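Local coordinates for sugar kinase (Agrobacterium tumefaciens, PDB 2RBC), which probably transfers a phosphate group from ATP to a sugar hydroxyl, as a putative ribokinase of the pfkB family of carbohydrate kinases, at residues A72-A75 against V76-G80; D140-L143 against H144-K147; F282-A285 against M286-M290. One frame throughout, in Å; residues are numbered along the deposited sequence.

Interaction 1 (A72-A75 against V76-G80); sequences AAYA and VHRMG. With SO4 (sulfate ion), chain D.
Arg-78 lies along the tyrosine one helical turn before it, its guanidinium plane within 7° of the Tyr-74 ring plane, and reaches past the phenol to a sulfate ion. It is the aliphatic part that meets the ring: Arg-78 CG sits over one face, 3.8 Å from the Tyr-74 centroid, in a CH-pi contact. Further out, Arg-78 CD rests 3.5 Å from Tyr-74 OH, which lies over a face of the guanidinium group. The tyrosine reaches this place because its CG is anti to the backbone N (chi1 -177°), while bends at chi2 and chi3 fold the arginine along it. Both belong to the last turns of helix 68-78, which packs on strand 31-35 of the large, mainly parallel sheet and ends in a Schellman motif with Gly-80 at positive phi as its C' residue. Arg-313 makes a cation-pi contact with the Tyr-74 ring, and Arg-78 NE donates to Ala-316 O. At the arginine's edge, Arg-78 NH2 gives sulfate O1 a bond of 2.9 Å, whereas the one from Arg-78 NH1 to sulfate O2 is weak at 3.2 Å. The anion probably came from the crystallisation liquor.

Interaction 2 (D140-L143 against H144-K147); sequences DHRL and HEKK. With SO4 (sulfate ion), chain F.
The imidazole of His-144 carries Leu-143 CB over the centre of one face, 3.9 Å from the ring centroid, a CH-pi contact. At the edge of the other imidazole, Glu-145 OE1 lies near the His-141 ring plane, 4.3 Å from His-141 CD2. The Arg-142 guanidinium has Asp-140 OD2 and a weakly bound sulfate ion in plane at its edge. Residues 141-143 form a short 3-10 turn, opened by an Asx turn at Asp-140, in the loop after strand 133-138. His-144 N closes the turn on His-141 O at 3.1 Å, and His-144 ND1 is hydrogen-bonded to Tyr-139 OH. Glu-145 runs alongside Arg-142 with the carboxylate and guanidinium planes 82° apart; its CG, wedged between backbone N and carbonyl carbon (chi1 74°), brings OE1 to 3.8 Å from Arg-142 CG, a carboxylate oxygen against a methylene group. The arginine's charge is turned instead to Asp-140: Arg-142 NE meets the syn lone pair of Asp-140 OD2, and Arg-142 NH2 reaches the same oxygen at 2.8 Å from above the carboxylate plane. Arg-119 N also donates to it. One water donates to Leu-143 O at 2.7 Å and accepts from Lys-146 N.

Interaction 3 (F282-A285 against M286-M290); sequences FALA and MAEGM
Ala-285 O takes the backbone N of Met-290, five residues on, at 2.9 Å, so this carbonyl is satisfied beyond the end of the regular helix. The bond belongs to a Schellman motif closing helix 274-287, in which Gly-289 takes positive phi and its N donates to Met-286 O. Upstream the pairing is regular: Met-286 N bonds to Phe-282 O, Ala-287 N to Ala-283 O at 3.0 Å, and Glu-288 N to Leu-284 O at 2.9 Å. The carboxylate of Glu-288 has its polar partner outside the helix end, with OE1 in a salt bridge to Arg-319. The other oxygen is also hydrogen-bonded; this side chain crosses that of the leucine obliquely, Glu-288 OE2 lying 3.5 Å from Leu-284 CG. Met-286, a selenomethionine, makes a Met-aromatic contact with Phe-282: SE stands 4.5 Å from the ring centroid, 37° off the normal, while CE reaches over the face. Phe-282 CG lies anti to its backbone nitrogen (chi1 -175°), which lays the ring on the carbonyl side, close to the side chain one turn on; Phe-238 meets the same ring. Met-290, also selenomethionine, puts SE 3.9 Å from Ala-285 CB.

In the fold
From the N terminus, interaction 1 comes first, at the end of helix 68-78; interaction 2 follows in the loop after strand 133-138, and interaction 3 ends helix 274-287. Each closes only a local turn, and the three run in series, neither nesting nor crossing. Interactions 1 and 3 meet in space although some 200 residues separate them: Leu-284 CD2 packs 3.3 Å from Met-79 O, bringing the two helix ends together, and Arg-319 links them further through Met-79 O and Glu-288. Interaction 2 stands apart at the surface, beyond strand 133-138, outermost within this chain in the smaller sheet, its nearest atoms about 14 Å from those of interaction 1 and 19 Å from those of interaction 3.

Interaction 1 (A72-A75 against V76-G80)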
loop_
_atom_site.group_PDB
_atom_site.type_symbol
_atom_site.label_atom_id
_atom_site.label_comp_id
_atom_site.label_asym_id
_atom_site.label_seq_id
_atom_site.Cartn_x
_atom_site.Cartn_y
_atom_site.Cartn_z
ATOM N N ALA A 72 0.815 5.940 -20.167
ATOM C CA ALA A 72 0.831 6.419 -21.544
ATOM C C ALA A 72 2.279 6.441 -22.031
ATOM O O ALA A 72 2.571 5.975 -23.133
ATOM C CB ALA A 72 0.192 7.859 -21.659
ATOM N N ALA A 73 3.182 6.977 -21.212
ATOM C CA ALA A 73 4.597 6.963 -21.537
ATOM C C ALA A 73 5.141 5.539 -21.759
ATOM O O ALA A 73 5.887 5.302 -22.681
ATOM C CB ALA A 73 5.442 7.742 -20.476
ATOM N N TYR A 74 4.814 4.620 -20.842
ATOM C CA TYR A 74 5.179 3.240 -20.995
ATOM C C TYR A 74 4.661 2.657 -22.314
ATOM O O TYR A 74 5.385 1.976 -23.020
ATOM C CB TYR A 74 4.688 2.445 -19.801
ATOM C CG TYR A 74 5.086 0.995 -19.832
ATOM C CD1 TYR A 74 6.420 0.624 -19.836
ATOM C CD2 TYR A 74 4.135 0.004 -19.866
ATOM C CE1 TYR A 74 6.800 -0.696 -19.884
ATOM C CE2 TYR A 74 4.502 -1.340 -19.873
ATOM C CZ TYR A 74 5.838 -1.681 -19.902
ATOM O OH TYR A 74 6.208 -3.015 -19.908
ATOM N N ALA A 75 3.426 2.952 -22.662
ATOM C CA ALA A 75 2.850 2.510 -23.939
ATOM C C ALA A 75 3.606 3.065 -25.145
ATOM O O ALA A 75 3.844 2.348 -26.114
ATOM C CB ALA A 75 1.366 2.876 -24.008
ATOM N N VAL A 76 3.999 4.336 -25.095
ATOM C CA VAL A 76 4.814 4.902 -26.169
ATOM C C VAL A 76 6.077 4.069 -26.384
ATOM O O VAL A 76 6.406 3.727 -27.520
ATOM C CB VAL A 76 5.174 6.403 -25.921
ATOM C CG1 VAL A 76 6.263 6.867 -26.948
ATOM C CG2 VAL A 76 3.908 7.270 -26.029
ATOM N N HIS A 77 6.790 3.776 -25.296
ATOM C CA HIS A 77 7.976 2.944 -25.334
ATOM C C HIS A 77 7.697 1.548 -25.911
ATOM O O HIS A 77 8.372 1.094 -26.843
ATOM C CB HIS A 77 8.545 2.800 -23.922
ATOM C CG HIS A 77 9.525 1.693 -23.787
ATOM N ND1 HIS A 77 10.778 1.735 -24.365
ATOM C CD2 HIS A 77 9.447 0.516 -23.131
ATOM C CE1 HIS A 77 11.420 0.619 -24.065
ATOM N NE2 HIS A 77 10.625 -0.139 -23.328
ATOM N N ARG A 78 6.679 0.894 -25.378
ATOM C CA ARG A 78 6.355 -0.467 -25.786
ATOM C C ARG A 78 5.994 -0.529 -27.267
ATOM O O ARG A 78 6.276 -1.529 -27.929
ATOM C CB ARG A 78 5.197 -1.009 -24.984
ATOM C CG ARG A 78 5.522 -1.251 -23.507
ATOM C CD ARG A 78 6.428 -2.450 -23.348
ATOM N NE ARG A 78 5.674 -3.684 -23.555
ATOM C CZ ARG A 78 6.201 -4.895 -23.611
ATOM N NH1 ARG A 78 7.504 -5.066 -23.536
ATOM N NH2 ARG A 78 5.418 -5.950 -23.804
HETATM N N MSE A 79 5.389 0.553 -27.755
HETATM C CA MSE A 79 4.931 0.648 -29.140
HETATM C C MSE A 79 5.983 1.177 -30.116
HETATM O O MSE A 79 5.679 1.438 -31.276
HETATM C CB MSE A 79 3.700 1.515 -29.199
HETATM C CG MSE A 79 2.508 0.961 -28.442
HETATM SE SE MSE A 79 1.874 -0.790 -29.096
HETATM C CE MSE A 79 0.761 -0.169 -30.586
ATOM N N GLY A 80 7.211 1.323 -29.642
ATOM C CA GLY A 80 8.352 1.573 -30.514
ATOM C C GLY A 80 8.786 3.025 -30.571
ATOM O O GLY A 80 9.608 3.387 -31.403
HETATM S S SO4 D . 8.408 -8.452 -23.551
HETATM O O1 SO4 D . 6.951 -8.356 -23.649
HETATM O O2 SO4 D . 8.895 -7.671 -22.412
HETATM O O3 SO4 D . 8.782 -9.836 -23.255
HETATM O O4 SO4 D . 8.996 -8.010 -24.825
#

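Interaction 2 (D140-L143 against H144-K147)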
loop_
_atom_site.group_PDB
_atom_site.type_symbol
_atom_site.label_atom_id
_atom_site.label_comp_id
_atom_site.label_asym_id
_atom_site.label_seq_id
_atom_site.Cartn_x
_atom_site.Cartn_y
_atom_site.Cartn_z
ATOM N N ASP A 140 -1.010 14.165 -2.533
ATOM C CA ASP A 140 -0.643 15.427 -1.906
ATOM C C ASP A 140 -0.609 16.548 -2.960
ATOM O O ASP A 140 0.281 16.571 -3.798
ATOM C CB ASP A 140 0.742 15.240 -1.288
ATOM C CG ASP A 140 1.251 16.455 -0.559
ATOM O OD1 ASP A 140 0.564 17.513 -0.529
ATOM O OD2 ASP A 140 2.371 16.324 0.001
ATOM N N HIS A 141 -1.550 17.493 -2.899
ATOM C CA HIS A 141 -1.585 18.621 -3.862
ATOM C C HIS A 141 -0.258 19.398 -3.951
ATOM O O HIS A 141 0.029 20.029 -4.945
ATOM C CB HIS A 141 -2.699 19.594 -3.495
ATOM C CG HIS A 141 -2.420 20.352 -2.229
ATOM N ND1 HIS A 141 -2.894 19.947 -0.994
ATOM C CD2 HIS A 141 -1.671 21.460 -1.996
ATOM C CE1 HIS A 141 -2.469 20.785 -0.063
ATOM N NE2 HIS A 141 -1.714 21.706 -0.643
ATOM N N ARG A 142 0.540 19.365 -2.899
ATOM C CA ARG A 142 1.826 20.066 -2.899
ATOM C C ARG A 142 2.770 19.567 -3.977
ATOM O O ARG A 142 3.729 20.248 -4.325
ATOM C CB ARG A 142 2.518 19.922 -1.570
ATOM C CG ARG A 142 1.793 20.610 -0.409
ATOM C CD ARG A 142 2.507 20.368 0.918
ATOM N NE ARG A 142 2.593 18.954 1.246
ATOM C CZ ARG A 142 2.946 18.467 2.433
ATOM N NH1 ARG A 142 3.259 19.288 3.446
ATOM N NH2 ARG A 142 2.988 17.144 2.613
ATOM N N LEU A 143 2.510 18.377 -4.508
ATOM C CA LEU A 143 3.275 17.872 -5.634
ATOM C C LEU A 143 3.326 18.881 -6.809
ATOM O O LEU A 143 4.349 19.022 -7.475
ATOM C CB LEU A 143 2.691 16.529 -6.092
ATOM C CG LEU A 143 3.048 15.311 -5.229
ATOM C CD1 LEU A 143 2.214 14.121 -5.662
ATOM C CD2 LEU A 143 4.532 15.029 -5.330
ATOM N N HIS A 144 2.212 19.568 -7.028
ATOM C CA HIS A 144 1.959 20.333 -8.251
ATOM C C HIS A 144 1.704 21.798 -7.976
ATOM O O HIS A 144 1.042 22.472 -8.764
ATOM C CB HIS A 144 0.749 19.727 -8.983
ATOM C CG HIS A 144 0.960 18.308 -9.392
ATOM N ND1 HIS A 144 0.064 17.307 -9.099
ATOM C CD2 HIS A 144 2.007 17.712 -9.994
ATOM C CE1 HIS A 144 0.533 16.159 -9.539
ATOM N NE2 HIS A 144 1.713 16.375 -10.091
ATOM N N GLU A 145 2.250 22.317 -6.892
ATOM C CA GLU A 145 1.993 23.705 -6.504
ATOM C C GLU A 145 3.077 24.689 -6.995
ATOM O O GLU A 145 2.948 25.911 -6.824
ATOM C CB GLU A 145 1.857 23.804 -4.982
ATOM C CG GLU A 145 3.173 23.675 -4.219
ATOM C CD GLU A 145 3.000 23.775 -2.692
ATOM O OE1 GLU A 145 1.840 23.954 -2.195
ATOM O OE2 GLU A 145 4.042 23.670 -1.988
ATOM N N LYS A 146 4.154 24.160 -7.563
ATOM C CA LYS A 146 5.254 24.976 -8.010
ATOM C C LYS A 146 5.322 24.943 -9.526
ATOM O O LYS A 146 4.939 23.974 -10.192
ATOM C CB LYS A 146 6.544 24.475 -7.394
ATOM C CG LYS A 146 7.658 25.468 -7.341
ATOM C CD LYS A 146 8.593 25.144 -6.153
ATOM C CE LYS A 146 10.057 25.620 -6.381
ATOM N NZ LYS A 146 10.164 26.996 -7.006
ATOM N N LYS A 147 5.812 26.045 -10.071
ATOM C CA LYS A 147 5.841 26.204 -11.502
ATOM C C LYS A 147 6.990 25.388 -12.095
ATOM O O LYS A 147 8.116 25.487 -11.634
ATOM C CB LYS A 147 5.963 27.692 -11.837
ATOM C CG LYS A 147 4.687 28.479 -11.496
ATOM C CD LYS A 147 4.533 29.668 -12.449
ATOM C CE LYS A 147 3.623 30.775 -11.876
ATOM N NZ LYS A 147 3.371 31.885 -12.887
HETATM S S SO4 F . 3.396 16.031 6.160
HETATM O O1 SO4 F . 2.155 15.563 5.536
HETATM O O2 SO4 F . 3.331 17.468 6.422
HETATM O O3 SO4 F . 3.596 15.327 7.422
HETATM O O4 SO4 F . 4.526 15.750 5.278
HETATM O O HOH W 1 5.583 21.334 -7.957
#

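Interaction 3 (F282-A285 against M286-M290)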
loop_
_atom_site.group_PDB
_atom_site.type_symbol
_atom_site.label_atom_id
_atom_site.label_comp_id
_atom_site.label_asym_id
_atom_site.label_seq_id
_atom_site.Cartn_x
_atom_site.Cartn_y
_atom_site.Cartn_z
ATOM N N PHE A 282 -1.933 6.356 -29.310
ATOM C CA PHE A 282 -2.529 7.338 -30.176
ATOM C C PHE A 282 -1.596 8.513 -30.368
ATOM O O PHE A 282 -1.439 9.012 -31.455
ATOM C CB PHE A 282 -3.879 7.795 -29.614
ATOM C CG PHE A 282 -4.599 8.729 -30.533
ATOM C CD1 PHE A 282 -5.366 8.230 -31.572
ATOM C CD2 PHE A 282 -4.477 10.105 -30.379
ATOM C CE1 PHE A 282 -5.997 9.081 -32.460
ATOM C CE2 PHE A 282 -5.128 10.970 -31.266
ATOM C CZ PHE A 282 -5.883 10.449 -32.308
ATOM N N ALA A 283 -0.985 8.960 -29.283
ATOM C CA ALA A 283 -0.010 10.015 -29.320
ATOM C C ALA A 283 1.205 9.669 -30.178
ATOM O O ALA A 283 1.640 10.478 -31.002
ATOM C CB ALA A 283 0.411 10.381 -27.920
ATOM N N LEU A 284 1.731 8.463 -30.015
ATOM C CA LEU A 284 2.749 7.981 -30.914
ATOM C C LEU A 284 2.263 7.906 -32.365
ATOM O O LEU A 284 2.984 8.346 -33.241
ATOM C CB LEU A 284 3.341 6.644 -30.438
ATOM C CG LEU A 284 4.440 5.987 -31.306
ATOM C CD1 LEU A 284 5.661 6.878 -31.364
ATOM C CD2 LEU A 284 4.774 4.603 -30.749
ATOM N N ALA A 285 1.060 7.390 -32.618
ATOM C CA ALA A 285 0.527 7.325 -34.006
ATOM C C ALA A 285 0.475 8.730 -34.662
ATOM O O ALA A 285 0.797 8.903 -35.839
ATOM C CB ALA A 285 -0.848 6.652 -34.027
HETATM N N MSE A 286 0.054 9.738 -33.883
HETATM C CA MSE A 286 0.084 11.127 -34.344
HETATM C C MSE A 286 1.504 11.642 -34.638
HETATM O O MSE A 286 1.725 12.274 -35.669
HETATM C CB MSE A 286 -0.603 12.072 -33.350
HETATM C CG MSE A 286 -2.071 11.838 -33.144
HETATM SE SE MSE A 286 -3.177 11.899 -34.752
HETATM C CE MSE A 286 -3.161 9.959 -35.224
ATOM N N ALA A 287 2.454 11.349 -33.768
ATOM C CA ALA A 287 3.849 11.735 -33.976
ATOM C C ALA A 287 4.370 11.072 -35.272
ATOM O O ALA A 287 5.117 11.682 -36.071
ATOM C CB ALA A 287 4.694 11.360 -32.744
ATOM N N GLU A 288 3.895 9.856 -35.534
ATOM C CA GLU A 288 4.211 9.142 -36.767
ATOM C C GLU A 288 3.454 9.609 -38.038
ATOM O O GLU A 288 3.760 9.126 -39.107
ATOM C CB GLU A 288 3.961 7.633 -36.593
ATOM C CG GLU A 288 4.774 6.971 -35.537
ATOM C CD GLU A 288 4.491 5.477 -35.368
ATOM O OE1 GLU A 288 3.574 4.929 -36.045
ATOM O OE2 GLU A 288 5.229 4.855 -34.562
ATOM N N GLY A 289 2.442 10.470 -37.904
ATOM C CA GLY A 289 1.692 10.978 -39.023
ATOM C C GLY A 289 0.660 9.997 -39.545
ATOM O O GLY A 289 0.312 10.005 -40.727
HETATM N N MSE A 290 0.148 9.146 -38.675
HETATM C CA MSE A 290 -0.770 8.105 -39.105
HETATM C C MSE A 290 -2.167 8.679 -39.350
HETATM O O MSE A 290 -2.578 9.591 -38.655
HETATM C CB MSE A 290 -0.856 7.037 -38.009
HETATM C CG MSE A 290 -1.429 5.759 -38.489
HETATM SE SE MSE A 290 -1.300 4.380 -37.114
HETATM C CE MSE A 290 0.597 4.456 -36.946
#